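Local coordinates for protein vacuolar aminopeptidase 1 (Saccharomyces cerevisiae, PDB 5JGF) that removes N-terminal amino acids, preferably neutral or hydrophobic ones, from peptides using zinc, and is itself the major cargo of the cytoplasm-to-vacuole targeting pathway, at residues F31-L36 with K60-R65; L138-K143 with A226-S231; P164-A167 with P173-G176; Y295-E298 with L303-Q306; R319-S322 with P328-L331. One frame throughout, in Å; residues are numbered along the deposited sequence.

Contact 1. Residues F31-L36 with K60-R65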
loop_
_atom_site.group_PDB
_atom_site.type_symbol
_atom_site.label_atom_id
_atom_site.label_comp_id
_atom_site.label_asym_id
_atom_site.label_seq_id
_atom_site.Cartn_x
_atom_site.Cartn_y
_atom_site.Cartn_z
ATOM N N PHE D 31 3.742 -9.511 55.840
ATOM C CA PHE D 31 2.396 -9.536 56.415
ATOM C C PHE D 31 1.976 -10.955 56.788
ATOM O O PHE D 31 1.464 -11.198 57.882
ATOM C CB PHE D 31 1.382 -8.978 55.404
ATOM C CG PHE D 31 -0.057 -9.186 55.802
ATOM C CD1 PHE D 31 -0.708 -8.276 56.632
ATOM C CD2 PHE D 31 -0.761 -10.299 55.347
ATOM C CE1 PHE D 31 -2.046 -8.475 57.000
ATOM C CE2 PHE D 31 -2.096 -10.504 55.710
ATOM C CZ PHE D 31 -2.738 -9.590 56.537
ATOM N N PHE D 32 2.170 -11.888 55.862
ATOM C CA PHE D 32 1.798 -13.276 56.109
ATOM C C PHE D 32 2.681 -13.938 57.160
ATOM O O PHE D 32 2.211 -14.791 57.920
ATOM C CB PHE D 32 1.837 -14.086 54.810
ATOM C CG PHE D 32 0.723 -13.748 53.853
ATOM C CD1 PHE D 32 -0.595 -13.708 54.289
ATOM C CD2 PHE D 32 0.997 -13.472 52.516
ATOM C CE1 PHE D 32 -1.635 -13.396 53.407
ATOM C CE2 PHE D 32 -0.034 -13.159 51.625
ATOM C CZ PHE D 32 -1.352 -13.119 52.073
ATOM N N ALA D 33 3.955 -13.560 57.196
ATOM C CA ALA D 33 4.875 -14.114 58.182
ATOM C C ALA D 33 4.411 -13.701 59.567
ATOM O O ALA D 33 4.420 -14.500 60.505
ATOM C CB ALA D 33 6.289 -13.595 57.934
ATOM N N GLU D 34 4.006 -12.444 59.685
ATOM C CA GLU D 34 3.534 -11.905 60.951
ATOM C C GLU D 34 2.252 -12.597 61.389
ATOM O O GLU D 34 2.071 -12.898 62.573
ATOM C CB GLU D 34 3.298 -10.409 60.803
ATOM C CG GLU D 34 3.017 -9.692 62.102
ATOM C CD GLU D 34 2.996 -8.179 61.913
ATOM O OE1 GLU D 34 2.333 -7.459 62.682
ATOM O OE2 GLU D 34 3.646 -7.691 60.972
ATOM N N LEU D 35 1.370 -12.850 60.426
ATOM C CA LEU D 35 0.102 -13.522 60.692
ATOM C C LEU D 35 0.358 -14.958 61.139
ATOM O O LEU D 35 -0.292 -15.464 62.059
ATOM C CB LEU D 35 -0.760 -13.527 59.426
ATOM C CG LEU D 35 -2.141 -14.177 59.541
ATOM C CD1 LEU D 35 -2.989 -13.379 60.524
ATOM C CD2 LEU D 35 -2.810 -14.223 58.168
ATOM N N LEU D 36 1.303 -15.613 60.472
ATOM C CA LEU D 36 1.658 -16.988 60.808
ATOM C C LEU D 36 2.276 -17.054 62.204
ATOM O O LEU D 36 1.991 -17.981 62.967
ATOM C CB LEU D 36 2.631 -17.550 59.767
ATOM C CG LEU D 36 1.999 -17.815 58.396
ATOM C CD1 LEU D 36 3.085 -17.928 57.337
ATOM C CD2 LEU D 36 1.159 -19.084 58.455
ATOM N N LYS D 60 3.443 -26.911 63.024
ATOM C CA LYS D 60 3.122 -25.826 62.105
ATOM C C LYS D 60 4.365 -24.975 61.877
ATOM O O LYS D 60 4.937 -24.430 62.826
ATOM C CB LYS D 60 1.996 -24.972 62.691
ATOM C CG LYS D 60 0.719 -25.759 62.935
ATOM C CD LYS D 60 -0.308 -24.948 63.705
ATOM C CE LYS D 60 -1.531 -25.792 64.040
ATOM N NZ LYS D 60 -2.461 -25.062 64.946
ATOM N N PHE D 61 4.786 -24.866 60.619
ATOM C CA PHE D 61 5.975 -24.090 60.291
ATOM C C PHE D 61 5.820 -23.289 59.003
ATOM O O PHE D 61 4.812 -23.377 58.302
ATOM C CB PHE D 61 7.190 -25.008 60.102
ATOM C CG PHE D 61 7.288 -26.128 61.104
ATOM C CD1 PHE D 61 6.530 -27.285 60.955
ATOM C CD2 PHE D 61 8.153 -26.031 62.187
ATOM C CE1 PHE D 61 6.632 -28.329 61.871
ATOM C CE2 PHE D 61 8.261 -27.073 63.110
ATOM C CZ PHE D 61 7.500 -28.221 62.949
ATOM N N TYR D 62 6.844 -22.500 58.708
ATOM C CA TYR D 62 6.892 -21.734 57.473
ATOM C C TYR D 62 8.321 -21.270 57.271
ATOM O O TYR D 62 9.087 -21.153 58.228
ATOM C CB TYR D 62 5.928 -20.536 57.495
ATOM C CG TYR D 62 6.366 -19.335 58.308
ATOM C CD1 TYR D 62 6.133 -19.270 59.683
ATOM C CD2 TYR D 62 6.982 -18.243 57.694
ATOM C CE1 TYR D 62 6.496 -18.146 60.422
ATOM C CE2 TYR D 62 7.350 -17.116 58.423
ATOM C CZ TYR D 62 7.103 -17.073 59.785
ATOM O OH TYR D 62 7.455 -15.957 60.502
ATOM N N THR D 63 8.692 -21.046 56.014
ATOM C CA THR D 63 10.027 -20.576 55.699
ATOM C C THR D 63 9.890 -19.527 54.606
ATOM O O THR D 63 8.841 -19.420 53.964
ATOM C CB THR D 63 10.944 -21.726 55.219
ATOM O OG1 THR D 63 12.286 -21.241 55.091
ATOM C CG2 THR D 63 10.473 -22.277 53.872
ATOM N N ILE D 64 10.944 -18.750 54.403
ATOM C CA ILE D 64 10.919 -17.701 53.400
ATOM C C ILE D 64 12.209 -17.711 52.604
ATOM O O ILE D 64 13.284 -17.959 53.148
ATOM C CB ILE D 64 10.754 -16.316 54.061
ATOM C CG1 ILE D 64 9.450 -16.283 54.863
ATOM C CG2 ILE D 64 10.752 -15.215 52.998
ATOM C CD1 ILE D 64 9.269 -15.023 55.684
ATOM N N ARG D 65 12.094 -17.454 51.307
ATOM C CA ARG D 65 13.258 -17.400 50.442
ATOM C C ARG D 65 13.274 -16.041 49.752
ATOM O O ARG D 65 12.249 -15.594 49.237
ATOM C CB ARG D 65 13.200 -18.506 49.383
ATOM C CG ARG D 65 14.344 -18.431 48.372
ATOM C CD ARG D 65 14.239 -19.523 47.323
ATOM N NE ARG D 65 14.373 -20.855 47.902
ATOM C CZ ARG D 65 14.278 -21.986 47.209
ATOM N NH1 ARG D 65 14.045 -21.950 45.901
ATOM N NH2 ARG D 65 14.418 -23.153 47.824
#

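Contact 2. Residues L138-K143 with A226-S231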
loop_
_atom_site.group_PDB
_atom_site.type_symbol
_atom_site.label_atom_id
_atom_site.label_comp_id
_atom_site.label_asym_id
_atom_site.label_seq_id
_atom_site.Cartn_x
_atom_site.Cartn_y
_atom_site.Cartn_z
ATOM N N LEU D 138 15.045 -1.935 51.665
ATOM C CA LEU D 138 16.283 -1.170 51.733
ATOM C C LEU D 138 17.303 -2.040 52.445
ATOM O O LEU D 138 16.975 -2.692 53.435
ATOM C CB LEU D 138 16.112 0.112 52.552
ATOM C CG LEU D 138 15.179 1.226 52.087
ATOM C CD1 LEU D 138 15.343 2.415 53.029
ATOM C CD2 LEU D 138 15.506 1.637 50.655
ATOM N N LEU D 139 18.526 -2.070 51.931
ATOM C CA LEU D 139 19.589 -2.828 52.581
ATOM C C LEU D 139 20.512 -1.769 53.161
ATOM O O LEU D 139 20.897 -0.828 52.465
ATOM C CB LEU D 139 20.349 -3.700 51.576
ATOM C CG LEU D 139 19.592 -4.872 50.948
ATOM C CD1 LEU D 139 20.540 -5.672 50.062
ATOM C CD2 LEU D 139 19.013 -5.763 52.042
ATOM N N TYR D 140 20.849 -1.898 54.438
ATOM C CA TYR D 140 21.722 -0.917 55.063
ATOM C C TYR D 140 22.733 -1.549 56.008
ATOM O O TYR D 140 22.625 -2.720 56.372
ATOM C CB TYR D 140 20.895 0.127 55.823
ATOM C CG TYR D 140 20.154 -0.412 57.028
ATOM C CD1 TYR D 140 18.933 -1.072 56.888
ATOM C CD2 TYR D 140 20.681 -0.268 58.311
ATOM C CE1 TYR D 140 18.252 -1.572 57.999
ATOM C CE2 TYR D 140 20.012 -0.765 59.427
ATOM C CZ TYR D 140 18.799 -1.413 59.266
ATOM O OH TYR D 140 18.136 -1.899 60.370
ATOM N N LYS D 141 23.720 -0.752 56.397
ATOM C CA LYS D 141 24.770 -1.201 57.298
ATOM C C LYS D 141 25.004 -0.088 58.310
ATOM O O LYS D 141 25.500 0.981 57.959
ATOM C CB LYS D 141 26.043 -1.484 56.496
ATOM C CG LYS D 141 27.242 -1.933 57.311
ATOM C CD LYS D 141 28.295 -2.575 56.414
ATOM C CE LYS D 141 28.780 -1.623 55.330
ATOM N NZ LYS D 141 29.751 -2.284 54.413
ATOM N N LYS D 142 24.624 -0.336 59.560
ATOM C CA LYS D 142 24.792 0.666 60.606
ATOM C C LYS D 142 26.245 1.104 60.714
ATOM O O LYS D 142 27.159 0.280 60.672
ATOM C CB LYS D 142 24.307 0.125 61.957
ATOM C CG LYS D 142 22.794 -0.082 62.050
ATOM C CD LYS D 142 22.012 1.189 61.703
ATOM C CE LYS D 142 22.287 2.330 62.677
ATOM N NZ LYS D 142 21.531 3.567 62.311
ATOM N N LYS D 143 26.443 2.412 60.841
ATOM C CA LYS D 143 27.773 2.990 60.951
ATOM C C LYS D 143 28.591 2.282 62.027
ATOM O O LYS D 143 28.096 2.012 63.121
ATOM C CB LYS D 143 27.662 4.484 61.276
ATOM C CG LYS D 143 28.992 5.214 61.352
ATOM C CD LYS D 143 28.791 6.709 61.552
ATOM C CE LYS D 143 30.124 7.444 61.596
ATOM N NZ LYS D 143 29.950 8.921 61.695
ATOM N N ALA D 226 12.926 4.641 56.988
ATOM C CA ALA D 226 13.486 3.453 57.622
ATOM C C ALA D 226 14.111 3.752 58.982
ATOM O O ALA D 226 14.296 2.847 59.798
ATOM C CB ALA D 226 14.525 2.819 56.705
ATOM N N GLY D 227 14.438 5.017 59.221
ATOM C CA GLY D 227 15.044 5.391 60.484
ATOM C C GLY D 227 16.540 5.131 60.520
ATOM O O GLY D 227 17.086 4.734 61.549
ATOM N N VAL D 228 17.208 5.348 59.392
ATOM C CA VAL D 228 18.650 5.144 59.314
ATOM C C VAL D 228 19.293 6.360 58.663
ATOM O O VAL D 228 18.596 7.263 58.197
ATOM C CB VAL D 228 19.005 3.890 58.483
ATOM C CG1 VAL D 228 18.361 2.658 59.099
ATOM C CG2 VAL D 228 18.548 4.072 57.041
ATOM N N GLU D 229 20.621 6.386 58.638
ATOM C CA GLU D 229 21.342 7.496 58.030
ATOM C C GLU D 229 21.597 7.189 56.557
ATOM O O GLU D 229 21.723 6.027 56.175
ATOM C CB GLU D 229 22.681 7.718 58.740
ATOM C CG GLU D 229 22.565 8.037 60.222
ATOM C CD GLU D 229 21.704 9.254 60.489
ATOM O OE1 GLU D 229 21.957 10.309 59.871
ATOM O OE2 GLU D 229 20.777 9.156 61.321
ATOM N N VAL D 230 21.671 8.231 55.734
ATOM C CA VAL D 230 21.922 8.054 54.307
ATOM C C VAL D 230 23.226 7.284 54.080
ATOM O O VAL D 230 23.293 6.405 53.222
ATOM C CB VAL D 230 21.996 9.420 53.574
ATOM C CG1 VAL D 230 22.473 9.224 52.137
ATOM C CG2 VAL D 230 20.621 10.084 53.573
ATOM N N SER D 231 24.255 7.609 54.857
ATOM C CA SER D 231 25.550 6.943 54.729
ATOM C C SER D 231 25.446 5.435 54.936
ATOM O O SER D 231 26.283 4.672 54.452
ATOM C CB SER D 231 26.543 7.516 55.744
ATOM O OG SER D 231 26.105 7.274 57.072
HETATM O O HOH W 1 18.769 2.750 62.699
#

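Contact 3. Residues P164-A167 with P173-G176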
loop_
_atom_site.group_PDB
_atom_site.type_symbol
_atom_site.label_atom_id
_atom_site.label_comp_id
_atom_site.label_asym_id
_atom_site.label_seq_id
_atom_site.Cartn_x
_atom_site.Cartn_y
_atom_site.Cartn_z
ATOM N N PRO D 164 2.628 11.877 34.058
ATOM C CA PRO D 164 1.708 12.804 33.392
ATOM C C PRO D 164 1.356 12.591 31.930
ATOM O O PRO D 164 2.231 12.581 31.067
ATOM C CB PRO D 164 2.388 14.147 33.609
ATOM C CG PRO D 164 3.830 13.793 33.422
ATOM C CD PRO D 164 3.964 12.488 34.210
ATOM N N SER D 165 0.064 12.444 31.652
ATOM C CA SER D 165 -0.385 12.287 30.277
ATOM C C SER D 165 -0.229 13.655 29.621
ATOM O O SER D 165 -0.233 14.682 30.305
ATOM C CB SER D 165 -1.858 11.868 30.230
ATOM O OG SER D 165 -2.699 12.869 30.790
ATOM N N LEU D 166 -0.064 13.670 28.304
ATOM C CA LEU D 166 0.053 14.927 27.581
ATOM C C LEU D 166 -1.362 15.357 27.217
ATOM O O LEU D 166 -2.171 14.533 26.790
ATOM C CB LEU D 166 0.881 14.741 26.303
ATOM C CG LEU D 166 1.033 16.002 25.442
ATOM C CD1 LEU D 166 1.794 17.068 26.222
ATOM C CD2 LEU D 166 1.775 15.662 24.155
ATOM N N ALA D 167 -1.672 16.639 27.393
ATOM C CA ALA D 167 -3.008 17.133 27.059
ATOM C C ALA D 167 -3.324 16.817 25.597
ATOM O O ALA D 167 -2.463 16.942 24.725
ATOM C CB ALA D 167 -3.091 18.636 27.302
ATOM N N PRO D 173 0.855 13.852 19.050
ATOM C CA PRO D 173 1.827 13.470 20.085
ATOM C C PRO D 173 1.179 12.959 21.377
ATOM O O PRO D 173 1.803 12.229 22.150
ATOM C CB PRO D 173 2.612 14.762 20.313
ATOM C CG PRO D 173 2.562 15.428 18.970
ATOM C CD PRO D 173 1.122 15.216 18.558
ATOM N N ALA D 174 -0.073 13.341 21.604
ATOM C CA ALA D 174 -0.790 12.936 22.810
ATOM C C ALA D 174 -1.561 11.630 22.635
ATOM O O ALA D 174 -2.299 11.217 23.526
ATOM C CB ALA D 174 -1.741 14.049 23.243
ATOM N N GLU D 175 -1.395 10.985 21.484
ATOM C CA GLU D 175 -2.084 9.723 21.226
ATOM C C GLU D 175 -1.154 8.551 21.514
ATOM O O GLU D 175 -0.007 8.538 21.068
ATOM C CB GLU D 175 -2.550 9.659 19.770
ATOM C CG GLU D 175 -3.459 10.810 19.367
ATOM C CD GLU D 175 -3.978 10.676 17.949
ATOM O OE1 GLU D 175 -3.435 9.843 17.190
ATOM O OE2 GLU D 175 -4.923 11.411 17.591
ATOM N N GLY D 176 -1.648 7.569 22.262
ATOM C CA GLY D 176 -0.833 6.416 22.593
ATOM C C GLY D 176 -0.720 5.436 21.440
ATOM O O GLY D 176 -1.327 5.652 20.390
HETATM O O HOH W 2 -2.358 11.546 26.323
#

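Contact 4. Residues Y295-E298 with L303-Q306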
loop_
_atom_site.group_PDB
_atom_site.type_symbol
_atom_site.label_atom_id
_atom_site.label_comp_id
_atom_site.label_asym_id
_atom_site.label_seq_id
_atom_site.Cartn_x
_atom_site.Cartn_y
_atom_site.Cartn_z
ATOM N N TYR D 295 4.580 -17.778 45.666
ATOM C CA TYR D 295 5.720 -17.534 44.790
ATOM C C TYR D 295 5.868 -16.109 44.278
ATOM O O TYR D 295 4.896 -15.363 44.153
ATOM C CB TYR D 295 5.638 -18.465 43.578
ATOM C CG TYR D 295 5.650 -19.934 43.928
ATOM C CD1 TYR D 295 6.847 -20.592 44.207
ATOM C CD2 TYR D 295 4.462 -20.664 43.989
ATOM C CE1 TYR D 295 6.860 -21.946 44.534
ATOM C CE2 TYR D 295 4.465 -22.016 44.320
ATOM C CZ TYR D 295 5.665 -22.649 44.589
ATOM O OH TYR D 295 5.668 -23.987 44.913
ATOM N N ASP D 296 7.109 -15.756 43.972
ATOM C CA ASP D 296 7.445 -14.453 43.419
ATOM C C ASP D 296 7.617 -14.720 41.923
ATOM O O ASP D 296 7.559 -15.868 41.480
ATOM C CB ASP D 296 8.775 -13.973 44.020
ATOM C CG ASP D 296 9.126 -12.538 43.648
ATOM O OD1 ASP D 296 10.236 -12.096 44.020
ATOM O OD2 ASP D 296 8.310 -11.846 42.999
ATOM N N ASN D 297 7.783 -13.652 41.154
ATOM C CA ASN D 297 8.054 -13.730 39.724
ATOM C C ASN D 297 7.176 -14.536 38.767
ATOM O O ASN D 297 7.653 -14.951 37.714
ATOM C CB ASN D 297 9.511 -14.164 39.531
ATOM C CG ASN D 297 10.488 -13.260 40.262
ATOM O OD1 ASN D 297 10.304 -12.041 40.324
ATOM N ND2 ASN D 297 11.542 -13.846 40.804
ATOM N N GLU D 298 5.910 -14.759 39.094
ATOM C CA GLU D 298 5.052 -15.486 38.159
ATOM C C GLU D 298 4.822 -14.586 36.938
ATOM O O GLU D 298 4.738 -15.059 35.801
ATOM C CB GLU D 298 3.706 -15.823 38.810
ATOM C CG GLU D 298 2.729 -16.624 37.927
ATOM C CD GLU D 298 2.060 -15.784 36.844
ATOM O OE1 GLU D 298 1.907 -14.564 37.043
ATOM O OE2 GLU D 298 1.666 -16.349 35.798
ATOM N N LEU D 303 10.862 -18.438 36.139
ATOM C CA LEU D 303 12.175 -19.079 36.110
ATOM C C LEU D 303 13.216 -18.292 36.904
ATOM O O LEU D 303 14.118 -17.670 36.337
ATOM C CB LEU D 303 12.666 -19.279 34.667
ATOM C CG LEU D 303 13.938 -20.135 34.530
ATOM C CD1 LEU D 303 13.622 -21.592 34.856
ATOM C CD2 LEU D 303 14.490 -20.030 33.114
ATOM N N THR D 304 13.063 -18.319 38.225
ATOM C CA THR D 304 13.978 -17.663 39.159
ATOM C C THR D 304 13.967 -18.571 40.385
ATOM O O THR D 304 13.094 -19.434 40.505
ATOM C CB THR D 304 13.492 -16.264 39.591
ATOM O OG1 THR D 304 12.297 -16.393 40.369
ATOM C CG2 THR D 304 13.218 -15.380 38.368
ATOM N N ARG D 305 14.911 -18.392 41.298
ATOM C CA ARG D 305 14.929 -19.262 42.467
ATOM C C ARG D 305 13.742 -19.010 43.390
ATOM O O ARG D 305 13.339 -19.902 44.135
ATOM C CB ARG D 305 16.244 -19.111 43.235
ATOM C CG ARG D 305 16.340 -17.878 44.096
ATOM C CD ARG D 305 17.696 -17.817 44.781
ATOM N NE ARG D 305 17.728 -16.743 45.762
ATOM C CZ ARG D 305 17.823 -16.932 47.072
ATOM N NH1 ARG D 305 17.910 -18.157 47.566
ATOM N NH2 ARG D 305 17.799 -15.888 47.888
ATOM N N GLN D 306 13.168 -17.808 43.324
ATOM C CA GLN D 306 12.030 -17.472 44.173
ATOM C C GLN D 306 10.689 -17.648 43.457
ATOM O O GLN D 306 9.635 -17.331 44.004
ATOM C CB GLN D 306 12.161 -16.037 44.713
ATOM C CG GLN D 306 12.242 -14.944 43.647
ATOM C CD GLN D 306 13.671 -14.575 43.262
ATOM O OE1 GLN D 306 13.893 -13.796 42.330
ATOM N NE2 GLN D 306 14.641 -15.119 43.981
#

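Contact 5. Residues R319-S322 with P328-L331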
loop_
_atom_site.group_PDB
_atom_site.type_symbol
_atom_site.label_atom_id
_atom_site.label_comp_id
_atom_site.label_asym_id
_atom_site.label_seq_id
_atom_site.Cartn_x
_atom_site.Cartn_y
_atom_site.Cartn_z
ATOM N N ARG D 319 12.649 -31.732 52.734
ATOM C CA ARG D 319 13.327 -31.422 53.991
ATOM C C ARG D 319 12.486 -31.832 55.197
ATOM O O ARG D 319 13.007 -32.378 56.174
ATOM C CB ARG D 319 13.635 -29.924 54.072
ATOM C CG ARG D 319 14.536 -29.425 52.957
ATOM C CD ARG D 319 14.777 -27.925 53.030
ATOM N NE ARG D 319 15.572 -27.549 54.195
ATOM C CZ ARG D 319 16.334 -26.464 54.256
ATOM N NH1 ARG D 319 16.412 -25.641 53.217
ATOM N NH2 ARG D 319 17.025 -26.201 55.357
ATOM N N SER D 320 11.189 -31.560 55.124
ATOM C CA SER D 320 10.268 -31.888 56.207
ATOM C C SER D 320 10.153 -33.391 56.420
ATOM O O SER D 320 10.295 -33.878 57.544
ATOM C CB SER D 320 8.883 -31.301 55.913
ATOM O OG SER D 320 8.927 -29.886 55.945
ATOM N N SER D 321 9.897 -34.122 55.340
ATOM C CA SER D 321 9.757 -35.568 55.417
ATOM C C SER D 321 11.048 -36.225 55.906
ATOM O O SER D 321 11.009 -37.264 56.566
ATOM C CB SER D 321 9.349 -36.141 54.052
ATOM O OG SER D 321 10.312 -35.863 53.052
ATOM N N SER D 322 12.189 -35.614 55.593
ATOM C CA SER D 322 13.477 -36.153 56.023
ATOM C C SER D 322 13.695 -35.952 57.519
ATOM O O SER D 322 14.139 -36.862 58.213
ATOM C CB SER D 322 14.626 -35.498 55.252
ATOM O OG SER D 322 14.656 -35.947 53.908
ATOM N N PRO D 328 12.991 -43.951 55.773
ATOM C CA PRO D 328 13.050 -43.312 54.455
ATOM C C PRO D 328 11.651 -43.013 53.930
ATOM O O PRO D 328 10.738 -43.826 54.078
ATOM C CB PRO D 328 13.768 -44.352 53.596
ATOM C CG PRO D 328 14.602 -45.112 54.596
ATOM C CD PRO D 328 13.637 -45.273 55.739
ATOM N N VAL D 329 11.485 -41.843 53.323
ATOM C CA VAL D 329 10.196 -41.459 52.764
ATOM C C VAL D 329 10.300 -41.440 51.246
ATOM O O VAL D 329 11.190 -40.806 50.684
ATOM C CB VAL D 329 9.755 -40.066 53.263
ATOM C CG1 VAL D 329 8.468 -39.643 52.562
ATOM C CG2 VAL D 329 9.544 -40.101 54.767
ATOM N N ASP D 330 9.389 -42.150 50.591
ATOM C CA ASP D 330 9.359 -42.235 49.135
ATOM C C ASP D 330 8.609 -41.022 48.587
ATOM O O ASP D 330 7.382 -41.011 48.551
ATOM C CB ASP D 330 8.655 -43.532 48.721
ATOM C CG ASP D 330 8.551 -43.698 47.213
ATOM O OD1 ASP D 330 9.124 -42.877 46.467
ATOM O OD2 ASP D 330 7.892 -44.664 46.778
ATOM N N LEU D 331 9.356 -40.008 48.163
ATOM C CA LEU D 331 8.771 -38.779 47.635
ATOM C C LEU D 331 7.919 -38.986 46.385
ATOM O O LEU D 331 7.014 -38.197 46.107
ATOM C CB LEU D 331 9.877 -37.759 47.349
ATOM C CG LEU D 331 10.662 -37.282 48.575
ATOM C CD1 LEU D 331 11.820 -36.396 48.135
ATOM C CD2 LEU D 331 9.736 -36.531 49.518
#

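Contact 1. Residues F31-L36 with K60-R65
Helix 25-38 rests on strand 58-65 of the large mixed sheet, with Ala33 and Leu36 of the helix meeting Tyr62 and Ile64 of the strand. Tyr62 contributes the largest share of the contact. Leu36 CD1 lies over one face of its ring, nearest the base, at 3.7 Å from Tyr62 CG; its 4.0 Å separation from the centroid of the Tyr62 ring makes this a CH-pi contact. Ala33 approaches the far end of the same ring obliquely, its CB 3.7 Å from Tyr62 CE2. Beyond it, Ile64 CD1 sits at the rim of the ring, in its plane, and reaches Ala33 CB at 4.0 Å. The two segments run nearly antiparallel at 159°, their axes 9.9 Å apart, a helix-on-sheet packing of the alpha/beta core of this M18 zinc peptidase. Tyr62 CB heads for the helix, and a chi1 of 76° turns the ring so that one face meets Leu36. Its hydroxyl hydrogen-bonds Asp37 OD1, on the residue that follows Leu36 in the same helix. A leucine in place of Tyr62 would probably leave Asp37 without this partner and strip Leu36 of the aromatic face it covers. Helix 261-278 touches Leu36 through Met271 and Ile275, while Ala72 of strand 69-76 touches both Leu36 and Tyr62.

Contact 2. Residues L138-K143 with A226-S231
The Schellman-capped end of helix 216-226 packs on strand 132-140, Ala226 and Val228 meeting Leu138 and Tyr140. Val228 CG1 lies over one face of the Tyr140 ring, 3.9 Å from the centroid of that ring and 14° off its normal, as a CH-pi contact. Tyr140 CB points toward the loop that carries the valine, and a chi1 of 67° presents a ring face to it. Leu138 CD1 touches Ala226 CB at 3.8 Å. An alanine at Tyr140 would probably open a gap beside Val228 CG1. At the margin a water accepts from Lys142 NZ at 2.9 Å and donates to Gly227 O at 2.8 Å; the same ammonium forms a salt bridge with Glu232. Gly227, with phi 82°, is the C-prime residue of the Schellman motif, where Val228 N returns to Ala223 O and Gly227 N to Lys224 O: a helix terminus seated on an antiparallel sheet.

Contact 3. Residues P164-A167 with P173-G176
Ala174 O and Leu166 O are joined by one water, which donates to Ala174 O at 2.8 Å and to Leu166 O at 3.0 Å. This bridge is the polar link between the two segments; no direct hydrogen bond crosses. Ala174 CB points at the other segment and comes up against two successive carbonyl oxygens, Ala167 O at 3.3 Å and Leu166 O at 3.6 Å. The first of these is a close approach for a methyl group. Both segments belong to the long loop connecting strands 149-154 and 187-189, which turns back on itself here, with His169, a residue that by similarity binds substrate, lying between them in the sequence. The Ala167 side chain is about 4 Å from that of His169 and about 9 Å from a bound zinc ion, and it packs on His347 of a neighbouring subunit, itself a substrate-binding residue by similarity; the loop thus probably reaches toward the neighbour's active site. On the apolar side, Leu166 extends its branch with CG anti to the backbone N (chi1 178°), and CD2 meets the short 3-10 segment at Pro173 CB and Ala174 CB, 4.0 Å from each. Phe353 of the same neighbouring subunit touches Leu166, and its Ser436 hydroxyl is hydrogen-bonded to Ser165 O.

Contact 4. Residues Y295-E298 with L303-Q306
Side-chain hydrogen bonds dominate where Asn297 meets Thr304 and Gln306. Both acceptors lie in the amide plane of Asn297: ND2 gives a nearly straight bond to Thr304 OG1 (2.7 Å, 162°) and a more bent one to Gln306 OE1 (2.8 Å, 132°). The two amide planes stand 63° apart. With Asn297 OD1 hydrogen-bonded to the Tyr119 hydroxyl, this buried amide is fixed at both ends and its rotation is set. One backbone bond crosses, Asp296 N to Gln306 O at 3.0 Å. The segments form the loop that follows strand 289-295 in the M18 core and carries Glu299, a zinc ligand here, and Glu298, which belongs to the two-zinc binding site and, by similarity, also binds substrate. Within 295-298, Asn297 N donates to Asp296 OD2 at 2.6 Å from above the carboxylate plane; Asp296 OD1 is hydrogen-bonded to Thr68. The remaining contact is van der Waals: the Gln306 chain, bent at its second torsion, lies alongside Asp296, its CG 3.5 Å from Asp296 OD1.

Contact 5. Residues R319-S322 with P328-L331
Ser321 of helix 312-324 faces Val329 and Leu331, its CB turned toward the returning chain and its hydroxyl toward its own helix. Val329 meets the serine with both methyls: CG1 lies 3.9 Å from Ser321 CB, and CG2 lies 3.7 Å from Ser321 O. This follows from the valine torsion, CG1 anti to the backbone N (chi1 175°) and CG2 beside it. Leu331 is the first residue of helix 331-336; its CB does not point at helix 312-324, yet the end of its side chain comes nearer, with CD2 3.6 Å from Ser321 OG. With chi1 at 60°, Ser321 OG turns back on its own helix, where Val317 O is its main partner and Glu318 O a second one sharing the single hydroxyl proton. Between Val329 and Leu331, Asp330 is the N-cap of helix 331-336, with OD2 hydrogen-bonded to the Thr333 hydroxyl and OD1 making a weak bond to His332 N. No hydrogen bond joins the two segments: the helix satisfies the serine hydroxyl itself, the leucine methyl lies against that hydroxyl while the valine methyls lie against CB and the carbonyl oxygen, and the turn between the two helices is held here by van der Waals contact.

From the N terminus, contact 1 closes first, returning the chain from helix 25-38 to strand 58-65 near one edge of the mixed sheet. Contact 2 then closes a long excursion from strand 132-140 to the end of helix 216-226, and the short loop of contact 3 falls within that excursion, about 39 Å away between centres. Contacts 4 and 5 follow in series, each closing a short loop: one after strand 289-295, near the zinc site, the other between helices 312-324 and 331-336. None cross. Contacts 1 and 4 touch directly, Arg65 NH1 probably hydrogen-bonding Arg305 O at 2.8 Å, whereas contacts 3 and 5 lie on opposite sides of the chain's centre.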